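Local atomic coordinates of probable tRNA pseudouridine synthase D (Methanosarcina mazei, PDB entry 1Z2Z), a protein that probably converts uridine 13 of transfer RNAs to pseudouridine. Residues E387-G399 and V411-V425. Sequence-based numbering, arbitrary orientation.
Sequences EVLLEVKPKFEAG and VLEFMLPKGSYATTV
E397 and V411 stand where the beta hairpin of strands 398-400 and 408-417 continues past its paired strands as a loosely paired antiparallel run, and V411 N donates to E397 O (2.7 Å, N-H...O 159°). Their side chains run alongside each other in the same direction, CB against CB at 3.7 Å. Two residues further along, K395 N reaches E413 O over 3.3 Å, standing above the carbonyl plane; the return bond from E413 N to K395 O is weak, so the pairing is loose here. E413 turns its CG between its own backbone N and carbonyl carbon (chi1 50°), laying it against K395 O, and runs on extended to a salt bridge between OE2 and R136.

Beyond this the two segments diverge and contact passes to apolar side chains. P394 packs its CB on CB of F414 (4.0 Å), whose ring carries V425 CG1 over one face. V392 sends CG1 to L416 CD1 and, tip to tip, to V425 CG2 (3.7 Å). The side chain of L390 crosses that of T424 at a slant, CD1 meeting CG2 at 3.7 Å. The type II turn 417-420, which leads the chain back toward the helix, is closed by P417 O, accepting from both S420 N and S420 OG.

Segment 387-399 bridges two sheets: L390 pairs with V166 of strand 165-167, and G399 with K409 of strand 408-417. On the side of 411-425, L412 and F414 hydrogen-bond to I137 and F135 of strand 130-142. Helix 146-163 packs on F396, and helix 423-430 meets P394 and L412 through Y429.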
loop_
_atom_site.group_PDB
_atom_site.type_symbol
_atom_site.label_atom_id
_atom_site.label_comp_id
_atom_site.label_asym_id
_atom_site.label_seq_id
_atom_site.Cartn_x
_atom_site.Cartn_y
_atom_site.Cartn_z
ATOM N N GLU A 387 -8.342 -7.394 7.712
ATOM C CA GLU A 387 -8.546 -6.746 8.995
ATOM C C GLU A 387 -8.977 -5.302 8.760
ATOM O O GLU A 387 -8.993 -4.824 7.623
ATOM C CB GLU A 387 -7.264 -6.767 9.823
ATOM C CG GLU A 387 -6.071 -6.087 9.160
ATOM C CD GLU A 387 -5.378 -6.978 8.140
ATOM O OE1 GLU A 387 -4.881 -8.058 8.531
ATOM O OE2 GLU A 387 -5.326 -6.597 6.951
ATOM N N VAL A 388 -9.303 -4.602 9.841
ATOM C CA VAL A 388 -9.773 -3.225 9.750
ATOM C C VAL A 388 -8.846 -2.192 10.373
ATOM O O VAL A 388 -8.608 -1.146 9.786
ATOM C CB VAL A 388 -11.170 -3.102 10.396
ATOM C CG1 VAL A 388 -11.609 -1.662 10.413
ATOM C CG2 VAL A 388 -12.156 -3.930 9.619
ATOM N N LEU A 389 -8.346 -2.481 11.565
ATOM C CA LEU A 389 -7.455 -1.579 12.265
ATOM C C LEU A 389 -6.010 -1.924 11.936
ATOM O O LEU A 389 -5.653 -3.095 11.799
ATOM C CB LEU A 389 -7.669 -1.700 13.768
ATOM C CG LEU A 389 -6.581 -1.105 14.669
ATOM C CD1 LEU A 389 -6.515 0.410 14.492
ATOM C CD2 LEU A 389 -6.873 -1.449 16.126
ATOM N N LEU A 390 -5.173 -0.906 11.808
ATOM C CA LEU A 390 -3.777 -1.137 11.516
ATOM C C LEU A 390 -2.974 -0.740 12.747
ATOM O O LEU A 390 -2.637 0.427 12.930
ATOM C CB LEU A 390 -3.360 -0.308 10.306
ATOM C CG LEU A 390 -2.034 -0.692 9.637
ATOM C CD1 LEU A 390 -2.053 -0.225 8.195
ATOM C CD2 LEU A 390 -0.861 -0.109 10.403
ATOM N N GLU A 391 -2.684 -1.719 13.597
ATOM C CA GLU A 391 -1.932 -1.488 14.820
ATOM C C GLU A 391 -0.808 -0.486 14.582
ATOM O O GLU A 391 -0.025 -0.634 13.637
ATOM C CB GLU A 391 -1.364 -2.817 15.331
ATOM C CG GLU A 391 -0.401 -2.712 16.514
ATOM C CD GLU A 391 -1.084 -2.321 17.808
ATOM O OE1 GLU A 391 -0.376 -2.142 18.827
ATOM O OE2 GLU A 391 -2.327 -2.194 17.809
ATOM N N VAL A 392 -0.759 0.539 15.435
ATOM C CA VAL A 392 0.250 1.599 15.388
ATOM C C VAL A 392 0.260 2.381 16.699
ATOM O O VAL A 392 -0.786 2.784 17.197
ATOM C CB VAL A 392 -0.008 2.611 14.230
ATOM C CG1 VAL A 392 0.388 2.007 12.903
ATOM C CG2 VAL A 392 -1.465 2.999 14.183
ATOM N N LYS A 393 1.444 2.590 17.257
ATOM C CA LYS A 393 1.580 3.341 18.500
ATOM C C LYS A 393 2.683 4.377 18.323
ATOM O O LYS A 393 3.772 4.245 18.882
ATOM C CB LYS A 393 1.922 2.394 19.652
ATOM C CG LYS A 393 2.034 3.079 20.998
ATOM C CD LYS A 393 2.052 2.072 22.128
ATOM C CE LYS A 393 1.963 2.804 23.440
ATOM N NZ LYS A 393 0.880 3.824 23.330
ATOM N N PRO A 394 2.404 5.433 17.543
ATOM C CA PRO A 394 3.352 6.513 17.258
ATOM C C PRO A 394 3.803 7.348 18.445
ATOM O O PRO A 394 3.177 7.331 19.502
ATOM C CB PRO A 394 2.623 7.340 16.200
ATOM C CG PRO A 394 1.190 7.149 16.555
ATOM C CD PRO A 394 1.115 5.681 16.875
ATOM N N LYS A 395 4.910 8.061 18.248
ATOM C CA LYS A 395 5.506 8.936 19.258
ATOM C C LYS A 395 5.861 10.257 18.565
ATOM O O LYS A 395 6.832 10.330 17.814
ATOM C CB LYS A 395 6.768 8.281 19.832
ATOM C CG LYS A 395 6.508 6.955 20.545
ATOM C CD LYS A 395 7.797 6.175 20.843
ATOM C CE LYS A 395 8.385 5.534 19.579
ATOM N NZ LYS A 395 9.617 4.716 19.831
ATOM N N PHE A 396 5.067 11.295 18.818
ATOM C CA PHE A 396 5.284 12.597 18.195
ATOM C C PHE A 396 6.310 13.465 18.915
ATOM O O PHE A 396 6.696 13.196 20.054
ATOM C CB PHE A 396 3.950 13.344 18.079
ATOM C CG PHE A 396 3.315 13.649 19.401
ATOM C CD1 PHE A 396 3.653 14.806 20.096
ATOM C CD2 PHE A 396 2.418 12.755 19.978
ATOM C CE1 PHE A 396 3.115 15.066 21.351
ATOM C CE2 PHE A 396 1.875 13.004 21.230
ATOM C CZ PHE A 396 2.221 14.164 21.920
ATOM N N GLU A 397 6.737 14.515 18.224
ATOM C CA GLU A 397 7.734 15.459 18.713
ATOM C C GLU A 397 7.558 16.727 17.876
ATOM O O GLU A 397 7.856 16.732 16.680
ATOM C CB GLU A 397 9.134 14.865 18.501
ATOM C CG GLU A 397 10.313 15.784 18.822
ATOM C CD GLU A 397 10.613 15.860 20.307
ATOM O OE1 GLU A 397 10.708 14.793 20.952
ATOM O OE2 GLU A 397 10.773 16.986 20.821
ATOM N N ALA A 398 7.060 17.794 18.493
ATOM C CA ALA A 398 6.845 19.038 17.770
ATOM C C ALA A 398 7.950 20.033 18.056
ATOM O O ALA A 398 8.807 19.807 18.913
ATOM C CB ALA A 398 5.498 19.639 18.135
ATOM N N GLY A 399 7.921 21.137 17.326
ATOM C CA GLY A 399 8.927 22.153 17.514
ATOM C C GLY A 399 8.985 23.110 16.348
ATOM O O GLY A 399 8.135 23.086 15.458
ATOM N N VAL A 411 7.900 15.503 14.253
ATOM C CA VAL A 411 8.724 14.314 14.076
ATOM C C VAL A 411 7.961 13.046 14.456
ATOM O O VAL A 411 8.004 12.622 15.607
ATOM C CB VAL A 411 10.002 14.371 14.949
ATOM C CG1 VAL A 411 10.848 13.134 14.720
ATOM C CG2 VAL A 411 10.799 15.616 14.624
ATOM N N LEU A 412 7.274 12.439 13.491
ATOM C CA LEU A 412 6.509 11.219 13.737
ATOM C C LEU A 412 7.359 9.959 13.624
ATOM O O LEU A 412 7.796 9.614 12.532
ATOM C CB LEU A 412 5.360 11.117 12.738
ATOM C CG LEU A 412 4.115 11.946 13.056
ATOM C CD1 LEU A 412 3.201 12.011 11.835
ATOM C CD2 LEU A 412 3.398 11.321 14.255
ATOM N N GLU A 413 7.585 9.254 14.728
ATOM C CA GLU A 413 8.386 8.031 14.667
ATOM C C GLU A 413 7.635 6.824 15.195
ATOM O O GLU A 413 7.276 6.774 16.366
ATOM C CB GLU A 413 9.676 8.206 15.452
ATOM C CG GLU A 413 9.458 8.752 16.827
ATOM C CD GLU A 413 10.750 9.177 17.464
ATOM O OE1 GLU A 413 10.700 9.846 18.525
ATOM O OE2 GLU A 413 11.817 8.836 16.902
ATOM N N PHE A 414 7.410 5.841 14.335
ATOM C CA PHE A 414 6.687 4.646 14.741
ATOM C C PHE A 414 7.243 3.432 14.006
ATOM O O PHE A 414 8.360 3.474 13.485
ATOM C CB PHE A 414 5.215 4.840 14.415
ATOM C CG PHE A 414 4.966 5.260 12.993
ATOM C CD1 PHE A 414 4.823 4.317 11.986
ATOM C CD2 PHE A 414 4.864 6.595 12.657
ATOM C CE1 PHE A 414 4.594 4.710 10.655
ATOM C CE2 PHE A 414 4.635 6.989 11.331
ATOM C CZ PHE A 414 4.495 6.045 10.342
HETATM N N MSE A 415 6.486 2.341 13.980
HETATM C CA MSE A 415 6.937 1.164 13.253
HETATM C C MSE A 415 5.792 0.346 12.720
HETATM O O MSE A 415 4.746 0.241 13.350
HETATM C CB MSE A 415 7.824 0.294 14.109
HETATM C CG MSE A 415 7.148 -0.326 15.256
HETATM SE SE MSE A 415 8.249 -1.799 15.701
HETATM C CE MSE A 415 7.256 -3.106 14.616
ATOM N N LEU A 416 6.005 -0.221 11.542
ATOM C CA LEU A 416 5.000 -1.019 10.869
ATOM C C LEU A 416 5.561 -2.394 10.450
ATOM O O LEU A 416 6.766 -2.561 10.325
ATOM C CB LEU A 416 4.498 -0.232 9.656
ATOM C CG LEU A 416 3.266 0.666 9.822
ATOM C CD1 LEU A 416 3.186 1.250 11.205
ATOM C CD2 LEU A 416 3.309 1.748 8.769
ATOM N N PRO A 417 4.691 -3.406 10.268
ATOM C CA PRO A 417 5.118 -4.755 9.865
ATOM C C PRO A 417 5.165 -4.878 8.350
ATOM O O PRO A 417 4.394 -4.219 7.662
ATOM C CB PRO A 417 4.028 -5.630 10.449
ATOM C CG PRO A 417 2.808 -4.782 10.186
ATOM C CD PRO A 417 3.284 -3.436 10.715
ATOM N N LYS A 418 6.038 -5.738 7.828
ATOM C CA LYS A 418 6.140 -5.888 6.374
ATOM C C LYS A 418 4.780 -6.032 5.712
ATOM O O LYS A 418 3.987 -6.892 6.086
ATOM C CB LYS A 418 7.001 -7.093 5.986
ATOM C CG LYS A 418 6.604 -8.398 6.630
ATOM C CD LYS A 418 7.096 -9.578 5.811
ATOM C CE LYS A 418 7.050 -10.875 6.608
ATOM N NZ LYS A 418 7.304 -12.040 5.707
ATOM N N GLY A 419 4.526 -5.182 4.722
ATOM C CA GLY A 419 3.270 -5.225 4.015
ATOM C C GLY A 419 2.455 -3.983 4.278
ATOM O O GLY A 419 1.517 -3.703 3.540
ATOM N N SER A 420 2.787 -3.239 5.329
ATOM C CA SER A 420 2.059 -2.009 5.637
ATOM C C SER A 420 2.844 -0.779 5.176
ATOM O O SER A 420 4.063 -0.839 5.036
ATOM C CB SER A 420 1.750 -1.925 7.136
ATOM O OG SER A 420 2.925 -2.035 7.917
ATOM N N TYR A 421 2.132 0.327 4.948
ATOM C CA TYR A 421 2.718 1.581 4.460
ATOM C C TYR A 421 2.597 2.766 5.423
ATOM O O TYR A 421 1.597 2.906 6.119
ATOM C CB TYR A 421 2.059 1.944 3.134
ATOM C CG TYR A 421 2.301 0.925 2.050
ATOM C CD1 TYR A 421 3.502 0.916 1.329
ATOM C CD2 TYR A 421 1.322 -0.019 1.723
ATOM C CE1 TYR A 421 3.720 0.001 0.303
ATOM C CE2 TYR A 421 1.529 -0.941 0.701
ATOM C CZ TYR A 421 2.732 -0.923 -0.013
ATOM O OH TYR A 421 2.911 -1.791 -1.074
ATOM N N ALA A 422 3.617 3.622 5.436
ATOM C CA ALA A 422 3.653 4.795 6.309
ATOM C C ALA A 422 2.597 5.839 5.960
ATOM O O ALA A 422 2.118 6.555 6.838
ATOM C CB ALA A 422 5.029 5.440 6.263
ATOM N N THR A 423 2.247 5.940 4.683
ATOM C CA THR A 423 1.244 6.907 4.276
ATOM C C THR A 423 -0.041 6.676 5.040
ATOM O O THR A 423 -0.779 7.612 5.332
ATOM C CB THR A 423 0.928 6.814 2.790
ATOM O OG1 THR A 423 0.681 5.450 2.440
ATOM C CG2 THR A 423 2.080 7.363 1.972
ATOM N N THR A 424 -0.301 5.420 5.367
ATOM C CA THR A 424 -1.502 5.072 6.097
ATOM C C THR A 424 -1.504 5.676 7.500
ATOM O O THR A 424 -2.558 5.897 8.091
ATOM C CB THR A 424 -1.640 3.561 6.193
ATOM O OG1 THR A 424 -1.819 3.028 4.875
ATOM C CG2 THR A 424 -2.823 3.198 7.060
ATOM N N VAL A 425 -0.323 5.953 8.027
ATOM C CA VAL A 425 -0.231 6.522 9.353
ATOM C C VAL A 425 -0.236 8.033 9.257
ATOM O O VAL A 425 -0.877 8.710 10.059
ATOM C CB VAL A 425 1.066 6.076 10.058
ATOM C CG1 VAL A 425 1.206 6.778 11.396
ATOM C CG2 VAL A 425 1.061 4.563 10.247
HETATM O O HOH W 1 3.087 -1.108 15.126
#